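Local coordinates for nitrogen regulatory protein P-II (Thiomonas intermedia, PDB 5DS7) that probably regulates enzyme activity, and binds AMP or ADP in clefts between the subunits of its trimer, at residues P8-E13 / V70-V75; L12-E17 / G91-H96. All blocks are in the same frame, centred on the assembly; numbering follows the deposited sequence.

Interaction 1: P8-E13 / V70-V75; sequences PLKKLE and VPEELV
K10 is laid along E72 and across V75 by two torsions: chi1 of -59° places CG anti to the carbonyl carbon, and a bend at chi2, -78°, turns the rest of the chain along E72. CG thereby meets E72 CA at 3.7 Å and V75 CG2 at 3.8 Å, the valine crossing the lysine chain at about a right angle. E72 runs alongside, extended and pointing the same way, with its CD 3.9 Å from K10 CE. The opposite charges do not touch: K10 NZ stays 4.2 Å from E72 OE2, beyond a salt bridge, and pairs instead with D97. Cutting this chain back to an alanine removes the methylenes that E72 and V75 rest on and is likely to open a gap there and leave D97 without this charged partner. The backbones of K10 and V70 form one antiparallel hydrogen-bonded pair. K10 N reaches V70 O at 2.8 Å almost in line with the carbonyl (C=O...N angle 173°), and V70 N returns a bond to K10 O at 2.7 Å. On the opposite side of strand 7-17 from K10, L9 sets CD2 3.7 Å from P71 CA. With V70 the pairing ends, and P71 O accepts L74 N as the chain turns into helix 75-88. The contact thus marks the end of the pairing between strand 63-70 and the inner strand 7-17, whose other side pairs with strand 92-100 through L9 and I98, while Q99 of the second subunit packs on K10.

Interaction 2: L12-E17 / G91-H96; sequences LEIILE and GVVFVH. With AMP (adenosine monophosphate), chain G.
F94 O is gripped twice from strand 7-17: E13 N donates a hydrogen bond at 3.0 Å, lying in the carbonyl plane, and L12 CA adds a CA-H...O contact at 3.4 Å. E13 O also has two partners, F94 N, tilted slightly from its carbonyl plane, and V93 CA, and a second hydrogen-bonded pair joins I15 with V92. The two strands run at 170° to each other, a regular antiparallel ladder. One face carries E13, I15, V92 and F94. There I15 chi1, -59°, puts CG2 anti to the backbone N, where it comes 3.8 Å from O2' of AMP, while CD1 on the other branch meets F94 CE2 at 4.1 Å. F94 turns its ring edge to two groups: CZ comes 3.7 Å from adenine C2, and CD2 faces E13 OE2. The E13 carboxylate also lies by H96, CD 3.5 Å from CE1, with the planes 41° apart; K11 of the second subunit bonds both E13 OE2 and H96 NE2, which ties the two groups together. G91 N donates to AMP O1P at 2.8 Å. The backbone angles of G91 would jam a CB against the preceding carbonyl oxygen, and it would also strike I15 O, so only glycine fits. AMP also bonds T37, A69 and K105 of the second subunit, so this ladder forms one wall of an intersubunit nucleotide site. The other face is apolar: L12 CD2 packs on V95 CG2 at 3.8 Å, and I14 lies alongside V93. Helix 75-88 packs on that face through L78, L79 and F86, while strand 63-70 pairs with the far edge of 7-17.

How the interactions relate
Both interactions use strand 7-17, on opposite edges, and share L12 and E13. Interaction 2 is a buried ladder of four residue pairs; interaction 1 is partly buried and has a single bridge, where the chain leaves the sheet. Their chemistry follows: apolar packing on one face of 12-17 / 91-96 with nucleotide and E13/H96 contacts on the other, lysine methylenes against a solvent-side glutamate in 8-13 / 70-75. They meet where K11 O receives H96 N at 2.8 Å and V75 packs on V95. Strands 63-70 and 92-100, each antiparallel to 7-17, run parallel to one another and are joined by helix 75-88, a beta-alpha-beta crossover consistent with the ferredoxin-like fold of P-II proteins.

Interaction 1: P8-E13 / V70-V75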
ATOM      1  N   PRO B   8     -12.951  11.241   6.238  1.00 27.73           N
ATOM      2  CA  PRO B   8     -11.633  11.367   5.608  1.00 26.97           C
ATOM      3  C   PRO B   8     -10.503  11.235   6.611  1.00 26.42           C
ATOM      4  O   PRO B   8     -10.652  11.604   7.759  1.00 26.56           O
ATOM      5  CB  PRO B   8     -11.658  12.777   5.015  1.00 26.89           C
ATOM      6  CG  PRO B   8     -12.618  13.497   5.848  1.00 27.52           C
ATOM      7  CD  PRO B   8     -13.668  12.527   6.238  1.00 28.13           C
ATOM      8  N   LEU B   9      -9.361  10.714   6.338  1.00 25.28           N
ATOM      9  CA  LEU B   9      -8.039  10.781   6.933  1.00 24.50           C
ATOM     10  C   LEU B   9      -7.054  10.735   5.776  1.00 23.73           C
ATOM     11  O   LEU B   9      -7.456  10.570   4.612  1.00 23.88           O
ATOM     12  CB  LEU B   9      -7.769   9.619   7.889  1.00 24.51           C
ATOM     13  CG  LEU B   9      -8.501   9.351   9.202  1.00 25.00           C
ATOM     14  CD1 LEU B   9      -8.017   7.997   9.769  1.00 24.82           C
ATOM     15  CD2 LEU B   9      -8.316  10.464  10.220  1.00 24.80           C
ATOM     16  N   LYS B  10      -5.797  10.744   6.434  1.00 25.34           N
ATOM     17  CA  LYS B  10      -4.625  10.542   5.592  1.00 24.41           C
ATOM     18  C   LYS B  10      -3.971   9.193   5.915  1.00 23.85           C
ATOM     19  O   LYS B  10      -4.099   8.662   7.013  1.00 24.07           O
ATOM     20  CB  LYS B  10      -3.635  11.676   5.787  1.00 23.84           C
ATOM     21  CG  LYS B  10      -4.194  13.043   5.456  1.00 24.32           C
ATOM     22  CD  LYS B  10      -4.234  13.278   3.963  1.00 24.32           C
ATOM     23  CE  LYS B  10      -5.203  14.407   3.637  1.00 25.03           C
ATOM     24  NZ  LYS B  10      -5.081  14.871   2.243  1.00 25.01           N
ATOM     25  N   LYS B  11      -3.270   8.631   4.954  1.00 24.74           N
ATOM     26  CA  LYS B  11      -2.536   7.417   5.210  1.00 23.95           C
ATOM     27  C   LYS B  11      -1.123   7.623   4.665  1.00 22.85           C
ATOM     28  O   LYS B  11      -0.937   7.949   3.495  1.00 22.75           O
ATOM     29  CB  LYS B  11      -3.223   6.213   4.572  1.00 24.28           C
ATOM     30  CG  LYS B  11      -2.628   4.859   4.983  1.00 23.43           C
ATOM     31  CD  LYS B  11      -2.981   3.759   3.993  1.00 23.29           C
ATOM     32  CE  LYS B  11      -2.068   3.814   2.793  1.00 22.44           C
ATOM     33  NZ  LYS B  11      -2.255   2.634   1.901  1.00 22.28           N
ATOM     34  N   LEU B  12      -0.127   7.479   5.530  1.00 22.55           N
ATOM     35  CA  LEU B  12       1.255   7.570   5.080  1.00 21.91           C
ATOM     36  C   LEU B  12       1.829   6.207   4.751  1.00 21.33           C
ATOM     37  O   LEU B  12       1.540   5.237   5.450  1.00 21.38           O
ATOM     38  CB  LEU B  12       2.111   8.216   6.151  1.00 22.13           C
ATOM     39  CG  LEU B  12       1.659   9.566   6.697  1.00 22.71           C
ATOM     40  CD1 LEU B  12       2.683   9.997   7.704  1.00 22.76           C
ATOM     41  CD2 LEU B  12       1.592  10.559   5.583  1.00 22.81           C
ATOM     42  N   GLU B  13       2.628   6.128   3.686  1.00 25.87           N
ATOM     43  CA  GLU B  13       3.487   4.967   3.456  1.00 25.65           C
ATOM     44  C   GLU B  13       4.926   5.440   3.564  1.00 26.02           C
ATOM     45  O   GLU B  13       5.370   6.290   2.796  1.00 26.22           O
ATOM     46  CB  GLU B  13       3.211   4.317   2.095  1.00 25.55           C
ATOM     47  CG  GLU B  13       1.832   3.675   2.036  1.00 25.50           C
ATOM     48  CD  GLU B  13       1.477   3.076   0.675  1.00 25.87           C
ATOM     49  OE1 GLU B  13       0.357   2.536   0.539  1.00 26.15           O
ATOM     50  OE2 GLU B  13       2.308   3.139  -0.256  1.00 26.23           O
ATOM     51  N   VAL B  70      -3.474   8.540   9.656  1.00 21.38           N
ATOM     52  CA  VAL B  70      -3.369   9.674  10.568  1.00 21.49           C
ATOM     53  C   VAL B  70      -4.356  10.776  10.173  1.00 22.09           C
ATOM     54  O   VAL B  70      -4.749  10.863   9.016  1.00 22.22           O
ATOM     55  CB  VAL B  70      -1.941  10.262  10.591  1.00 20.69           C
ATOM     56  CG1 VAL B  70      -0.893   9.167  10.842  1.00 20.15           C
ATOM     57  CG2 VAL B  70      -1.654  11.018   9.292  1.00 20.37           C
ATOM     58  N   PRO B  71      -4.789  11.594  11.153  1.00 30.80           N
ATOM     59  CA  PRO B  71      -5.555  12.806  10.846  1.00 31.29           C
ATOM     60  C   PRO B  71      -4.693  13.775  10.065  1.00 30.76           C
ATOM     61  O   PRO B  71      -3.483  13.802  10.281  1.00 30.12           O
ATOM     62  CB  PRO B  71      -5.926  13.363  12.229  1.00 31.68           C
ATOM     63  CG  PRO B  71      -5.037  12.668  13.190  1.00 31.26           C
ATOM     64  CD  PRO B  71      -4.716  11.337  12.601  1.00 30.93           C
ATOM     65  N   GLU B  72      -5.293  14.550   9.168  1.00 43.10           N
ATOM     66  CA  GLU B  72      -4.521  15.413   8.275  1.00 42.69           C
ATOM     67  C   GLU B  72      -3.674  16.431   9.041  1.00 42.47           C
ATOM     68  O   GLU B  72      -2.664  16.904   8.532  1.00 42.03           O
ATOM     69  CB  GLU B  72      -5.443  16.140   7.286  1.00 43.23           C
ATOM     70  CG  GLU B  72      -4.709  17.143   6.398  1.00 42.94           C
ATOM     71  CD  GLU B  72      -5.629  17.836   5.403  1.00 43.50           C
ATOM     72  OE1 GLU B  72      -6.860  17.793   5.609  1.00 44.16           O
ATOM     73  OE2 GLU B  72      -5.117  18.410   4.411  1.00 43.32           O
ATOM     74  N   GLU B  73      -4.086  16.756  10.262  1.00 45.67           N
ATOM     75  CA  GLU B  73      -3.347  17.700  11.108  1.00 45.60           C
ATOM     76  C   GLU B  73      -1.965  17.199  11.527  1.00 44.95           C
ATOM     77  O   GLU B  73      -1.128  17.990  11.965  1.00 44.86           O
ATOM     78  CB  GLU B  73      -4.135  18.028  12.380  1.00 46.20           C
ATOM     79  CG  GLU B  73      -5.487  18.670  12.152  1.00 46.95           C
ATOM     80  CD  GLU B  73      -6.572  17.658  11.843  1.00 47.29           C
ATOM     81  OE1 GLU B  73      -6.308  16.442  11.960  1.00 46.99           O
ATOM     82  OE2 GLU B  73      -7.696  18.083  11.484  1.00 47.92           O
ATOM     83  N   LEU B  74      -1.727  15.896  11.439  1.00 32.64           N
ATOM     84  CA  LEU B  74      -0.439  15.361  11.874  1.00 32.12           C
ATOM     85  C   LEU B  74       0.536  15.184  10.717  1.00 31.54           C
ATOM     86  O   LEU B  74       1.693  14.829  10.935  1.00 31.17           O
ATOM     87  CB  LEU B  74      -0.609  14.019  12.599  1.00 32.10           C
ATOM     88  CG  LEU B  74      -1.498  13.910  13.836  1.00 32.69           C
ATOM     89  CD1 LEU B  74      -1.268  12.568  14.548  1.00 32.60           C
ATOM     90  CD2 LEU B  74      -1.277  15.080  14.798  1.00 32.98           C
ATOM     91  N   VAL B  75       0.088  15.434   9.494  1.00 31.33           N
ATOM     92  CA  VAL B  75       0.933  15.203   8.327  1.00 30.85           C
ATOM     93  C   VAL B  75       2.079  16.218   8.313  1.00 30.78           C
ATOM     94  O   VAL B  75       3.233  15.845   8.115  1.00 30.42           O
ATOM     95  CB  VAL B  75       0.111  15.253   7.005  1.00 31.03           C
ATOM     96  CG1 VAL B  75       1.016  15.225   5.784  1.00 30.66           C
ATOM     97  CG2 VAL B  75      -0.858  14.080   6.950  1.00 31.15           C
TER

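Interaction 2: L12-E17 / G91-H96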
ATOM      1  N   LEU B  12      -0.127   7.479   5.530  1.00 22.55           N
ATOM      2  CA  LEU B  12       1.255   7.570   5.080  1.00 21.91           C
ATOM      3  C   LEU B  12       1.829   6.207   4.751  1.00 21.33           C
ATOM      4  O   LEU B  12       1.540   5.237   5.450  1.00 21.38           O
ATOM      5  CB  LEU B  12       2.111   8.216   6.151  1.00 22.13           C
ATOM      6  CG  LEU B  12       1.659   9.566   6.697  1.00 22.71           C
ATOM      7  CD1 LEU B  12       2.683   9.997   7.704  1.00 22.76           C
ATOM      8  CD2 LEU B  12       1.592  10.559   5.583  1.00 22.81           C
ATOM      9  N   GLU B  13       2.628   6.128   3.686  1.00 25.87           N
ATOM     10  CA  GLU B  13       3.487   4.967   3.456  1.00 25.65           C
ATOM     11  C   GLU B  13       4.926   5.440   3.564  1.00 26.02           C
ATOM     12  O   GLU B  13       5.370   6.290   2.796  1.00 26.22           O
ATOM     13  CB  GLU B  13       3.211   4.317   2.095  1.00 25.55           C
ATOM     14  CG  GLU B  13       1.832   3.675   2.036  1.00 25.50           C
ATOM     15  CD  GLU B  13       1.477   3.076   0.675  1.00 25.87           C
ATOM     16  OE1 GLU B  13       0.357   2.536   0.539  1.00 26.15           O
ATOM     17  OE2 GLU B  13       2.308   3.139  -0.256  1.00 26.23           O
ATOM     18  N   ILE B  14       5.643   4.917   4.545  1.00 18.24           N
ATOM     19  CA  ILE B  14       7.008   5.352   4.814  1.00 18.95           C
ATOM     20  C   ILE B  14       7.950   4.195   4.568  1.00 19.74           C
ATOM     21  O   ILE B  14       7.838   3.161   5.215  1.00 20.20           O
ATOM     22  CB  ILE B  14       7.165   5.854   6.247  1.00 19.32           C
ATOM     23  CG1 ILE B  14       6.037   6.845   6.561  1.00 18.92           C
ATOM     24  CG2 ILE B  14       8.572   6.447   6.462  1.00 19.90           C
ATOM     25  CD1 ILE B  14       5.657   6.905   8.033  1.00 19.28           C
ATOM     26  N   ILE B  15       8.855   4.366   3.608  1.00 17.61           N
ATOM     27  CA  ILE B  15       9.743   3.289   3.195  1.00 18.75           C
ATOM     28  C   ILE B  15      11.158   3.662   3.562  1.00 19.57           C
ATOM     29  O   ILE B  15      11.625   4.721   3.162  1.00 19.30           O
ATOM     30  CB  ILE B  15       9.601   3.040   1.682  1.00 18.68           C
ATOM     31  CG1 ILE B  15       8.143   2.679   1.365  1.00 17.55           C
ATOM     32  CG2 ILE B  15      10.546   1.953   1.206  1.00 20.15           C
ATOM     33  CD1 ILE B  15       7.821   2.735  -0.110  1.00 17.49           C
ATOM     34  N   LEU B  16      11.825   2.827   4.355  1.00 19.02           N
ATOM     35  CA  LEU B  16      13.190   3.111   4.792  1.00 19.63           C
ATOM     36  C   LEU B  16      13.871   1.828   5.290  1.00 20.75           C
ATOM     37  O   LEU B  16      13.220   0.796   5.447  1.00 21.07           O
ATOM     38  CB  LEU B  16      13.191   4.190   5.884  1.00 18.98           C
ATOM     39  CG  LEU B  16      12.771   3.771   7.293  1.00 18.98           C
ATOM     40  CD1 LEU B  16      12.689   4.996   8.181  1.00 18.36           C
ATOM     41  CD2 LEU B  16      11.447   3.009   7.298  1.00 18.73           C
ATOM     42  N   GLU B  17      15.181   1.885   5.493  1.00 24.22           N
ATOM     43  CA  GLU B  17      15.934   0.721   5.963  1.00 25.09           C
ATOM     44  C   GLU B  17      15.496   0.329   7.372  1.00 24.90           C
ATOM     45  O   GLU B  17      15.250   1.192   8.219  1.00 24.28           O
ATOM     46  CB  GLU B  17      17.442   1.014   5.925  1.00 25.51           C
ATOM     47  CG  GLU B  17      18.012   1.198   4.525  1.00 25.79           C
ATOM     48  CD  GLU B  17      19.365   1.937   4.531  1.00 25.98           C
ATOM     49  OE1 GLU B  17      19.374   3.157   4.799  1.00 25.42           O
ATOM     50  OE2 GLU B  17      20.403   1.297   4.288  1.00 26.68           O
ATOM     51  N   GLY B  91      15.120   6.732   1.553  1.00 22.05           N
ATOM     52  CA  GLY B  91      13.700   6.523   1.804  1.00 21.30           C
ATOM     53  C   GLY B  91      12.755   7.547   1.198  1.00 20.55           C
ATOM     54  O   GLY B  91      13.196   8.553   0.653  1.00 20.67           O
ATOM     55  N   VAL B  92      11.447   7.296   1.310  1.00 19.57           N
ATOM     56  CA  VAL B  92      10.422   8.180   0.743  1.00 19.01           C
ATOM     57  C   VAL B  92       9.167   8.135   1.612  1.00 18.29           C
ATOM     58  O   VAL B  92       8.968   7.174   2.346  1.00 18.16           O
ATOM     59  CB  VAL B  92      10.062   7.781  -0.709  1.00 19.21           C
ATOM     60  CG1 VAL B  92      11.241   7.975  -1.627  1.00 20.04           C
ATOM     61  CG2 VAL B  92       9.595   6.330  -0.765  1.00 19.15           C
ATOM     62  N   VAL B  93       8.348   9.183   1.566  1.00 21.68           N
ATOM     63  CA  VAL B  93       7.032   9.177   2.218  1.00 21.19           C
ATOM     64  C   VAL B  93       5.942   9.541   1.219  1.00 21.16           C
ATOM     65  O   VAL B  93       6.029  10.575   0.567  1.00 21.61           O
ATOM     66  CB  VAL B  93       6.940  10.179   3.394  1.00 21.26           C
ATOM     67  CG1 VAL B  93       5.631  10.007   4.120  1.00 21.04           C
ATOM     68  CG2 VAL B  93       8.108  10.028   4.329  1.00 21.45           C
ATOM     69  N   PHE B  94       4.913   8.705   1.113  1.00 20.16           N
ATOM     70  CA  PHE B  94       3.778   8.926   0.218  1.00 20.39           C
ATOM     71  C   PHE B  94       2.548   9.262   1.056  1.00 20.40           C
ATOM     72  O   PHE B  94       2.167   8.466   1.900  1.00 20.04           O
ATOM     73  CB  PHE B  94       3.472   7.680  -0.628  1.00 20.37           C
ATOM     74  CG  PHE B  94       4.625   7.193  -1.462  1.00 20.69           C
ATOM     75  CD1 PHE B  94       5.536   8.083  -1.996  1.00 21.18           C
ATOM     76  CD2 PHE B  94       4.781   5.831  -1.715  1.00 20.72           C
ATOM     77  CE1 PHE B  94       6.579   7.642  -2.757  1.00 21.71           C
ATOM     78  CE2 PHE B  94       5.836   5.369  -2.476  1.00 21.39           C
ATOM     79  CZ  PHE B  94       6.747   6.275  -2.991  1.00 21.88           C
ATOM     80  N   VAL B  95       1.915  10.406   0.819  1.00 19.49           N
ATOM     81  CA  VAL B  95       0.675  10.759   1.526  1.00 19.84           C
ATOM     82  C   VAL B  95      -0.569  10.404   0.672  1.00 20.35           C
ATOM     83  O   VAL B  95      -0.683  10.818  -0.499  1.00 20.75           O
ATOM     84  CB  VAL B  95       0.660  12.275   1.893  1.00 20.29           C
ATOM     85  CG1 VAL B  95      -0.508  12.622   2.863  1.00 20.73           C
ATOM     86  CG2 VAL B  95       2.002  12.697   2.496  1.00 19.97           C
ATOM     87  N   HIS B  96      -1.470   9.599   1.233  1.00 21.60           N
ATOM     88  CA  HIS B  96      -2.728   9.230   0.567  1.00 22.35           C
ATOM     89  C   HIS B  96      -3.923   9.851   1.256  1.00 23.19           C
ATOM     90  O   HIS B  96      -3.901  10.054   2.474  1.00 23.20           O
ATOM     91  CB  HIS B  96      -2.973   7.709   0.559  1.00 22.24           C
ATOM     92  CG  HIS B  96      -1.908   6.900  -0.115  1.00 21.53           C
ATOM     93  ND1 HIS B  96      -0.606   6.852   0.342  1.00 20.62           N
ATOM     94  CD2 HIS B  96      -1.962   6.072  -1.184  1.00 21.72           C
ATOM     95  CE1 HIS B  96       0.104   6.054  -0.439  1.00 20.40           C
ATOM     96  NE2 HIS B  96      -0.699   5.558  -1.363  1.00 21.11           N
TER
HETATM   97  P   AMP G 201      16.497   6.245  -2.228  1.00 25.52           P
HETATM   98  O1P AMP G 201      16.245   7.110  -1.018  1.00 24.88           O
HETATM   99  O2P AMP G 201      16.335   6.963  -3.544  1.00 25.52           O
HETATM  100  O3P AMP G 201      17.692   5.346  -2.062  1.00 26.38           O
HETATM  101  O5' AMP G 201      15.283   5.222  -2.174  1.00 25.27           O
HETATM  102  C5' AMP G 201      15.307   4.146  -1.252  1.00 25.60           C
HETATM  103  C4' AMP G 201      14.123   3.232  -1.426  1.00 25.48           C
HETATM  104  O4' AMP G 201      12.893   3.993  -1.515  1.00 24.39           O
HETATM  105  C3' AMP G 201      14.140   2.407  -2.694  1.00 26.11           C
HETATM  106  O3' AMP G 201      14.958   1.261  -2.560  1.00 27.05           O
HETATM  107  C2' AMP G 201      12.671   2.076  -2.896  1.00 25.59           C
HETATM  108  O2' AMP G 201      12.302   0.998  -2.070  1.00 25.93           O
HETATM  109  C1' AMP G 201      11.991   3.349  -2.388  1.00 24.37           C
HETATM  110  N9  AMP G 201      11.671   4.269  -3.497  1.00 24.09           N
HETATM  111  C8  AMP G 201      12.465   5.241  -3.993  1.00 24.30           C
HETATM  112  N7  AMP G 201      11.868   5.882  -5.030  1.00 24.19           N
HETATM  113  C5  AMP G 201      10.683   5.297  -5.218  1.00 23.90           C
HETATM  114  C6  AMP G 201       9.562   5.479  -6.148  1.00 23.80           C
HETATM  115  N6  AMP G 201       9.620   6.441  -7.095  1.00 24.03           N
HETATM  116  N1  AMP G 201       8.499   4.655  -6.024  1.00 23.56           N
HETATM  117  C2  AMP G 201       8.446   3.703  -5.073  1.00 23.42           C
HETATM  118  N3  AMP G 201       9.431   3.484  -4.191  1.00 23.53           N
HETATM  119  C4  AMP G 201      10.552   4.237  -4.216  1.00 23.79           C